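PDB 6UUG: putative dehydrogenase from Pseudomonas fluorescens, which acts as the methanesulfinate monooxygenase MsuC, the oxygenase of a two-component flavin-dependent system in bacterial sulfur assimilation, built on an acyl-CoA dehydrogenase-like fold. Local coordinates for residues Thr76-Leu81 with Glu123-Trp128; Phe268-Gln273 with Leu374-His379; Leu276-Val281 with Gly366-His371. One frame throughout, in Å; residues are numbered along the deposited sequence.

From the N terminus, contact 1 comes first: it closes a loop of 41 residues, most of them helical, by tying the turn after helix 58-67 to helix 122-135 within the N-terminal acyl-CoA dehydrogenase-like domain. The chain then runs through the strands before helix 247-277 opens contacts 2 and 3. Contact 3 is nested inside the loop that contact 2 closes, and both bring the chain beyond helix 362-365 back to helix 247-277. Their centres lie about 11 Å apart, and they touch where Leu374 and Leu376 pack against Ser369. Contact 1 sits on the opposite side of the chain's centre, its centre about 39 Å from that of contact 2.

Contact 1: residues Thr76-Leu81 with Glu123-Trp128; sequences TRYGGL and EQWQPW
The hydroxyl of Tyr78 donates a short hydrogen bond to the side-chain amide of Gln126, with OH 2.7 Å from OE1. The oxygen is approached at a C=O...OH angle of 119°, the donor tilted from the carbonyl plane, and the ring and amide planes are well turned against each other. OE1 lies at the edge of the tyrosine ring, close to its plane, while the methylene arm of Gln126 runs past the same part of the ring, CG 3.6 Å from Tyr78 CE1. Beyond CG the glutamine chain is extended, which carries the amide out to the phenol oxygen.

Trp125 supplies the second half of the grip. Its CG stands between the backbone N and the carbonyl carbon (chi1 61°), and the six-membered ring turns its edge toward the tyrosine face in an offset edge-to-face pair, centroids 5.6 Å apart and planes at 78°. CZ3 lies 3.7 Å from Tyr78 CE2. Within the turn, Arg77 lays its CG over one tyrosine face, 3.5 Å above the plane.

A leucine in place of Tyr78 would probably leave Gln126 OE1 without its hydroxyl donor and the Trp125 edge without an aromatic face to meet.

Phe129 and Glu130, one turn further along the helix, also touch Tyr78, and Trp125 reaches back to Val116 and Arg117 of helix 100-119. The contact thus fastens a short 3-10 turn, Thr76-Tyr78, onto helix 122-135 through one aromatic residue, as part of the helical N-terminal domain of the acyl-CoA dehydrogenase fold.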
# COMPACT_ATOMS: atom_id res chain seq x y z
N THR A 76 6.04 0.99 46.38
CA THR A 76 5.30 1.38 47.57
C THR A 76 6.22 1.61 48.76
O THR A 76 5.90 2.40 49.65
CB THR A 76 4.23 0.33 47.92
OG1 THR A 76 4.84 -0.94 48.14
CG2 THR A 76 3.20 0.21 46.80
N ARG A 77 7.38 0.95 48.78
CA ARG A 77 8.30 1.15 49.90
C ARG A 77 8.89 2.55 49.95
O ARG A 77 9.50 2.91 50.97
CB ARG A 77 9.43 0.13 49.86
CG ARG A 77 10.30 0.22 48.65
CD ARG A 77 11.44 -0.77 48.78
NE ARG A 77 12.33 -0.39 49.86
CZ ARG A 77 13.51 -0.96 50.09
NH1 ARG A 77 13.93 -1.95 49.31
NH2 ARG A 77 14.26 -0.54 51.10
N TYR A 78 8.73 3.35 48.90
CA TYR A 78 9.15 4.75 48.94
C TYR A 78 7.97 5.70 48.93
O TYR A 78 8.16 6.91 48.78
CB TYR A 78 10.09 5.05 47.76
CG TYR A 78 11.23 4.06 47.65
CD1 TYR A 78 12.26 4.05 48.59
CD2 TYR A 78 11.27 3.11 46.64
CE1 TYR A 78 13.30 3.14 48.49
CE2 TYR A 78 12.29 2.20 46.54
CZ TYR A 78 13.31 2.22 47.47
OH TYR A 78 14.33 1.32 47.37
N GLY A 79 6.76 5.19 49.08
CA GLY A 79 5.58 6.02 49.12
C GLY A 79 4.80 6.07 47.82
O GLY A 79 3.79 6.78 47.76
N GLY A 80 5.21 5.32 46.80
CA GLY A 80 4.55 5.33 45.51
C GLY A 80 3.48 4.27 45.41
O GLY A 80 3.11 3.61 46.39
N LEU A 81 2.98 4.08 44.18
CA LEU A 81 1.89 3.14 43.94
C LEU A 81 2.37 1.75 43.50
O LEU A 81 1.58 0.80 43.53
CB LEU A 81 0.91 3.71 42.89
CG LEU A 81 0.22 5.03 43.25
CD1 LEU A 81 -0.68 5.53 42.13
CD2 LEU A 81 -0.59 4.87 44.54
N GLU A 123 21.55 5.81 47.23
CA GLU A 123 21.56 7.00 48.08
C GLU A 123 21.12 8.25 47.33
O GLU A 123 20.81 9.26 47.97
CB GLU A 123 22.95 7.23 48.68
CG GLU A 123 23.67 5.96 49.06
CD GLU A 123 24.58 5.47 47.95
OE1 GLU A 123 25.61 6.14 47.69
OE2 GLU A 123 24.26 4.43 47.33
N GLN A 124 21.11 8.20 46.00
CA GLN A 124 20.61 9.31 45.20
C GLN A 124 19.14 9.13 44.83
O GLN A 124 18.32 10.01 45.12
CB GLN A 124 21.46 9.45 43.93
CG GLN A 124 22.91 9.72 44.21
CD GLN A 124 23.74 9.67 42.95
OE1 GLN A 124 24.25 8.61 42.57
NE2 GLN A 124 23.89 10.81 42.30
N TRP A 125 18.78 8.00 44.22
CA TRP A 125 17.43 7.90 43.68
C TRP A 125 16.39 7.56 44.74
O TRP A 125 15.23 7.95 44.61
CB TRP A 125 17.38 6.91 42.51
CG TRP A 125 17.76 5.48 42.79
CD1 TRP A 125 18.95 4.88 42.50
CD2 TRP A 125 16.93 4.45 43.34
NE1 TRP A 125 18.92 3.55 42.85
CE2 TRP A 125 17.69 3.27 43.38
CE3 TRP A 125 15.61 4.42 43.82
CZ2 TRP A 125 17.19 2.06 43.88
CZ3 TRP A 125 15.11 3.22 44.31
CH2 TRP A 125 15.90 2.06 44.33
N GLN A 126 16.77 6.87 45.83
CA GLN A 126 15.78 6.58 46.86
C GLN A 126 15.23 7.85 47.50
O GLN A 126 14.00 7.98 47.58
CB GLN A 126 16.36 5.61 47.90
CG GLN A 126 16.60 4.19 47.37
CD GLN A 126 17.06 3.22 48.43
OE1 GLN A 126 16.75 2.03 48.38
NE2 GLN A 126 17.82 3.71 49.40
N PRO A 127 16.05 8.82 47.94
CA PRO A 127 15.46 10.10 48.40
C PRO A 127 14.66 10.81 47.32
O PRO A 127 13.62 11.40 47.62
CB PRO A 127 16.69 10.92 48.82
CG PRO A 127 17.75 9.92 49.08
CD PRO A 127 17.51 8.80 48.12
N TRP A 128 15.12 10.78 46.07
CA TRP A 128 14.36 11.43 45.01
C TRP A 128 12.99 10.79 44.85
O TRP A 128 11.99 11.50 44.64
CB TRP A 128 15.14 11.38 43.69
CG TRP A 128 16.21 12.44 43.61
CD1 TRP A 128 16.17 13.69 44.18
CD2 TRP A 128 17.46 12.35 42.93
NE1 TRP A 128 17.33 14.37 43.88
CE2 TRP A 128 18.14 13.57 43.13
CE3 TRP A 128 18.08 11.34 42.18
CZ2 TRP A 128 19.41 13.81 42.60
CZ3 TRP A 128 19.34 11.58 41.65
CH2 TRP A 128 19.99 12.81 41.86

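Contact 2: residues Phe268-Gln273 with Leu374-His379; sequences FEEARQ and LRLDRH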
# COMPACT_ATOMS: atom_id res chain seq x y z
N PHE A 268 -9.86 6.51 16.22
CA PHE A 268 -10.84 5.51 15.81
C PHE A 268 -12.16 5.70 16.55
O PHE A 268 -13.23 5.69 15.94
CB PHE A 268 -10.27 4.11 16.07
CG PHE A 268 -11.28 3.00 15.95
CD1 PHE A 268 -11.51 2.39 14.72
CD2 PHE A 268 -11.94 2.51 17.07
CE1 PHE A 268 -12.44 1.34 14.60
CE2 PHE A 268 -12.85 1.46 16.97
CZ PHE A 268 -13.10 0.88 15.73
N GLU A 269 -12.09 5.86 17.88
CA GLU A 269 -13.33 6.01 18.63
C GLU A 269 -14.06 7.30 18.27
O GLU A 269 -15.29 7.32 18.18
CB GLU A 269 -13.06 5.94 20.13
CG GLU A 269 -14.34 5.98 20.98
CD GLU A 269 -15.39 4.95 20.58
OE1 GLU A 269 -15.04 3.82 20.14
OE2 GLU A 269 -16.59 5.26 20.70
N GLU A 270 -13.32 8.38 18.04
CA GLU A 270 -13.98 9.63 17.66
C GLU A 270 -14.64 9.50 16.30
O GLU A 270 -15.75 10.00 16.09
CB GLU A 270 -12.98 10.79 17.68
CG GLU A 270 -13.63 12.16 17.47
CD GLU A 270 -12.72 13.34 17.84
OE1 GLU A 270 -11.49 13.15 17.90
OE2 GLU A 270 -13.24 14.45 18.06
N ALA A 271 -13.99 8.80 15.36
CA ALA A 271 -14.57 8.57 14.04
C ALA A 271 -15.84 7.73 14.15
O ALA A 271 -16.85 8.03 13.50
CB ALA A 271 -13.54 7.90 13.13
N ARG A 272 -15.78 6.65 14.94
CA ARG A 272 -16.96 5.83 15.21
C ARG A 272 -18.14 6.70 15.61
O ARG A 272 -19.24 6.58 15.06
CB ARG A 272 -16.67 4.84 16.34
CG ARG A 272 -16.20 3.47 15.95
CD ARG A 272 -16.30 2.54 17.17
NE ARG A 272 -17.65 2.00 17.34
CZ ARG A 272 -18.47 2.27 18.35
NH1 ARG A 272 -18.09 3.08 19.33
NH2 ARG A 272 -19.68 1.72 18.38
N GLN A 273 -17.95 7.55 16.62
CA GLN A 273 -19.05 8.36 17.10
C GLN A 273 -19.57 9.26 15.99
O GLN A 273 -20.79 9.40 15.82
CB GLN A 273 -18.61 9.20 18.31
CG GLN A 273 -18.25 8.38 19.54
CD GLN A 273 -19.42 7.56 20.05
OE1 GLN A 273 -20.57 8.00 20.00
NE2 GLN A 273 -19.13 6.35 20.55
N LEU A 374 -14.04 21.00 15.34
CA LEU A 374 -13.85 19.62 15.74
C LEU A 374 -12.38 19.24 15.85
O LEU A 374 -12.04 18.36 16.66
CB LEU A 374 -14.54 18.68 14.74
CG LEU A 374 -16.03 18.89 14.51
CD1 LEU A 374 -16.52 18.04 13.35
CD2 LEU A 374 -16.79 18.54 15.78
N ARG A 375 -11.51 19.89 15.06
CA ARG A 375 -10.07 19.59 14.98
C ARG A 375 -9.81 18.08 14.96
O ARG A 375 -8.95 17.55 15.67
CB ARG A 375 -9.31 20.26 16.13
CG ARG A 375 -9.56 21.77 16.19
CD ARG A 375 -8.85 22.45 17.35
NE ARG A 375 -7.43 22.57 17.10
CZ ARG A 375 -6.88 23.52 16.36
NH1 ARG A 375 -7.64 24.44 15.78
NH2 ARG A 375 -5.56 23.55 16.19
N LEU A 376 -10.57 17.39 14.12
CA LEU A 376 -10.42 15.94 14.00
C LEU A 376 -9.06 15.56 13.42
O LEU A 376 -8.60 14.43 13.62
CB LEU A 376 -11.56 15.38 13.14
CG LEU A 376 -11.75 13.87 13.01
CD1 LEU A 376 -11.90 13.19 14.37
CD2 LEU A 376 -12.96 13.62 12.13
N ASP A 377 -8.39 16.49 12.73
CA ASP A 377 -7.03 16.28 12.23
C ASP A 377 -5.97 16.31 13.31
O ASP A 377 -4.81 16.03 13.01
CB ASP A 377 -6.69 17.35 11.18
CG ASP A 377 -6.64 18.76 11.77
OD1 ASP A 377 -7.54 19.08 12.57
OD2 ASP A 377 -5.70 19.54 11.45
N ARG A 378 -6.32 16.67 14.56
CA ARG A 378 -5.30 16.77 15.60
C ARG A 378 -4.63 15.42 15.86
O ARG A 378 -3.42 15.38 16.12
CB ARG A 378 -5.90 17.35 16.89
CG ARG A 378 -6.80 16.41 17.71
CD ARG A 378 -7.56 17.17 18.80
NE ARG A 378 -8.36 16.26 19.63
CZ ARG A 378 -9.52 15.73 19.23
NH1 ARG A 378 -10.01 16.02 18.03
NH2 ARG A 378 -10.18 14.91 20.03
N HIS A 379 -5.37 14.32 15.75
CA HIS A 379 -4.75 13.01 15.92
C HIS A 379 -3.68 12.78 14.86
O HIS A 379 -2.55 12.41 15.19
CB HIS A 379 -5.80 11.90 15.84
CG HIS A 379 -6.98 12.10 16.74
ND1 HIS A 379 -6.89 12.02 18.12
CD2 HIS A 379 -8.28 12.36 16.47
CE1 HIS A 379 -8.08 12.24 18.65
NE2 HIS A 379 -8.94 12.45 17.67
O HOH W 1 -13.42 16.86 18.00
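Helix 247-277 faces a type I beta turn, Arg375-Arg378, that leads into helix 378-386, and the backbones come nearest at Glu270 and Leu376, whose CA atoms are 8.1 Å apart. This joins two helical elements of the C-terminal acyl-CoA dehydrogenase-like domain, and its centre is a His-carboxylate hydrogen bond backed by a salt bridge.

Glu270 reaches across with CG anti to its own nitrogen (chi1 -173°) and the chain extended beyond, so that the carboxylate ends among the turn residues. His379 NE2 donates to Glu270 OE1 over 2.7 Å in an almost straight bond, 173° at the hydrogen. The oxygen lies in the plane of the imidazole and is met nearly along its C-O axis, while the carboxylate and ring planes stand 78° apart. Both terminal nitrogens of Arg378 approach the same oxygen, NH2 at 3.1 Å from OE1; these are weak, bent bonds within the salt bridge. The arginine crosses the glutamate at about a right angle, and His379 NE2 lies over one face of its guanidinium. Three donors thus converge on OE1, and the arginine's positive charge would probably stabilise the ionised carboxylate.

Leu376 slides past the glutamate arm in the opposite direction, its CD1 3.7 Å from Glu270 CG and lying against the carboxylate carbon as well. Val48 and Asp51 of helix 32-53 also touch Arg378, bringing that helix up to the contact.

The guanidinium is anchored from its own turn as well: Arg378 NH1 donates to Arg375 O at 3.0 Å, from the face of that carbonyl opposite to the one used by Arg378 N.

Contact 3: residues Leu276-Val281 with Gly366-His371; sequences LSETRV and GARSTH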
# COMPACT_ATOMS: atom_id res chain seq x y z
N LEU A 276 -21.59 7.30 13.24
CA LEU A 276 -22.89 6.86 13.72
C LEU A 276 -23.84 8.02 14.04
O LEU A 276 -25.05 7.80 14.09
CB LEU A 276 -22.71 5.99 14.96
CG LEU A 276 -21.92 4.70 14.74
CD1 LEU A 276 -21.68 3.97 16.06
CD2 LEU A 276 -22.66 3.81 13.74
N SER A 277 -23.32 9.23 14.25
CA SER A 277 -24.11 10.35 14.74
C SER A 277 -24.38 11.42 13.69
O SER A 277 -25.47 12.01 13.69
CB SER A 277 -23.41 11.02 15.93
OG SER A 277 -23.16 10.08 16.98
N GLU A 278 -23.42 11.70 12.81
CA GLU A 278 -23.48 12.91 11.98
C GLU A 278 -23.32 12.64 10.49
O GLU A 278 -23.83 13.42 9.67
CB GLU A 278 -22.39 13.89 12.44
CG GLU A 278 -22.45 14.26 13.91
CD GLU A 278 -23.61 15.19 14.24
OE1 GLU A 278 -24.08 15.90 13.32
OE2 GLU A 278 -24.04 15.21 15.41
N THR A 279 -22.60 11.58 10.11
CA THR A 279 -22.30 11.35 8.71
C THR A 279 -23.57 10.97 7.94
O THR A 279 -24.38 10.17 8.42
CB THR A 279 -21.24 10.25 8.57
OG1 THR A 279 -20.07 10.62 9.31
CG2 THR A 279 -20.86 10.02 7.11
N ARG A 280 -23.74 11.56 6.76
CA ARG A 280 -24.85 11.23 5.88
C ARG A 280 -24.37 10.29 4.78
O ARG A 280 -23.23 10.39 4.30
CB ARG A 280 -25.45 12.50 5.26
CG ARG A 280 -25.82 13.57 6.29
CD ARG A 280 -26.23 14.87 5.61
NE ARG A 280 -26.54 15.92 6.58
CZ ARG A 280 -26.79 17.19 6.26
NH1 ARG A 280 -26.78 17.57 4.99
NH2 ARG A 280 -27.06 18.07 7.21
N VAL A 281 -25.24 9.37 4.38
CA VAL A 281 -24.90 8.42 3.33
C VAL A 281 -24.78 9.16 2.00
O VAL A 281 -25.50 10.14 1.74
CB VAL A 281 -25.93 7.28 3.28
CG1 VAL A 281 -27.09 7.62 2.35
CG2 VAL A 281 -25.28 5.96 2.89
N GLY A 366 -16.45 11.94 6.63
CA GLY A 366 -17.03 12.69 5.53
C GLY A 366 -16.70 14.17 5.54
O GLY A 366 -15.97 14.69 6.39
N ALA A 367 -17.31 14.87 4.57
CA ALA A 367 -16.90 16.23 4.24
C ALA A 367 -17.20 17.23 5.36
O ALA A 367 -16.50 18.24 5.48
CB ALA A 367 -17.59 16.69 2.95
N ARG A 368 -18.22 16.98 6.18
CA ARG A 368 -18.53 17.91 7.25
C ARG A 368 -17.63 17.72 8.48
O ARG A 368 -17.64 18.58 9.37
CB ARG A 368 -20.01 17.77 7.63
CG ARG A 368 -20.96 18.38 6.59
CD ARG A 368 -22.35 17.75 6.60
NE ARG A 368 -23.01 17.86 7.90
CZ ARG A 368 -23.14 16.86 8.77
NH1 ARG A 368 -22.67 15.65 8.48
NH2 ARG A 368 -23.76 17.06 9.93
N SER A 369 -16.85 16.65 8.54
CA SER A 369 -16.04 16.35 9.73
C SER A 369 -14.74 17.14 9.77
O SER A 369 -14.01 17.03 10.77
CB SER A 369 -15.73 14.85 9.80
OG SER A 369 -14.89 14.43 8.73
N THR A 370 -14.43 17.91 8.73
CA THR A 370 -13.26 18.77 8.70
C THR A 370 -13.51 20.15 9.31
O THR A 370 -12.61 20.99 9.27
CB THR A 370 -12.76 18.93 7.25
OG1 THR A 370 -13.83 19.43 6.43
CG2 THR A 370 -12.30 17.58 6.71
N HIS A 371 -14.69 20.38 9.87
CA HIS A 371 -14.97 21.64 10.56
C HIS A 371 -13.89 21.92 11.59
O HIS A 371 -13.50 21.04 12.36
CB HIS A 371 -16.34 21.56 11.23
CG HIS A 371 -16.91 22.90 11.60
ND1 HIS A 371 -16.21 23.83 12.34
CD2 HIS A 371 -18.11 23.46 11.33
CE1 HIS A 371 -16.96 24.91 12.50
NE2 HIS A 371 -18.12 24.71 11.90
O HOH W 2 -22.04 13.97 6.15
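The C-terminal end of helix 247-277 and the irregular turn that follows helix 362-365 meet at the surface of the C-terminal domain, where Arg368 bridges one chain segment to the other. Its NH1 donates to the backbone oxygen of Glu278, the first residue to leave the helix, with NH1 2.8 Å from O. The bond is bent, 146° at the hydrogen, and comes from above the carbonyl plane.

The other terminal nitrogen, NH2, stands 3.6 Å from Glu278 OE1 in a long salt bridge, so one guanidinium holds both the main chain and the carboxylate of the same residue. Two bends bring the charged groups together: the glutamate chain folds at chi2 and the arginine at chi3 (58°).

Over one face of Arg368 lies the guanidinium of Arg280, its centre 4.4 Å away and its plane turned by 21°. The extended Arg280 chain crosses Arg368 at about a right angle. This flat stacking of like charges would probably be eased by the nearby Glu278 carboxylate. A water accepts from both Arg280 N and Arg368 NH1, which links the extended backbone after the helix to the same guanidinium.

At the backbone's nearest approach, Gly366 faces Thr279, whose hydroxyl is hydrogen-bonded to Thr365 O. Gly366 O accepts from both Ser369 N and Ser369 OG, the latter at 2.6 Å, fixing the turn that carries Arg368. Thr370 meanwhile bonds Asn210 of the third subunit. The whole is an arginine-mediated tie between a helix C-terminus and an interhelical turn, at the edge of the acyl-CoA dehydrogenase-like helical domain.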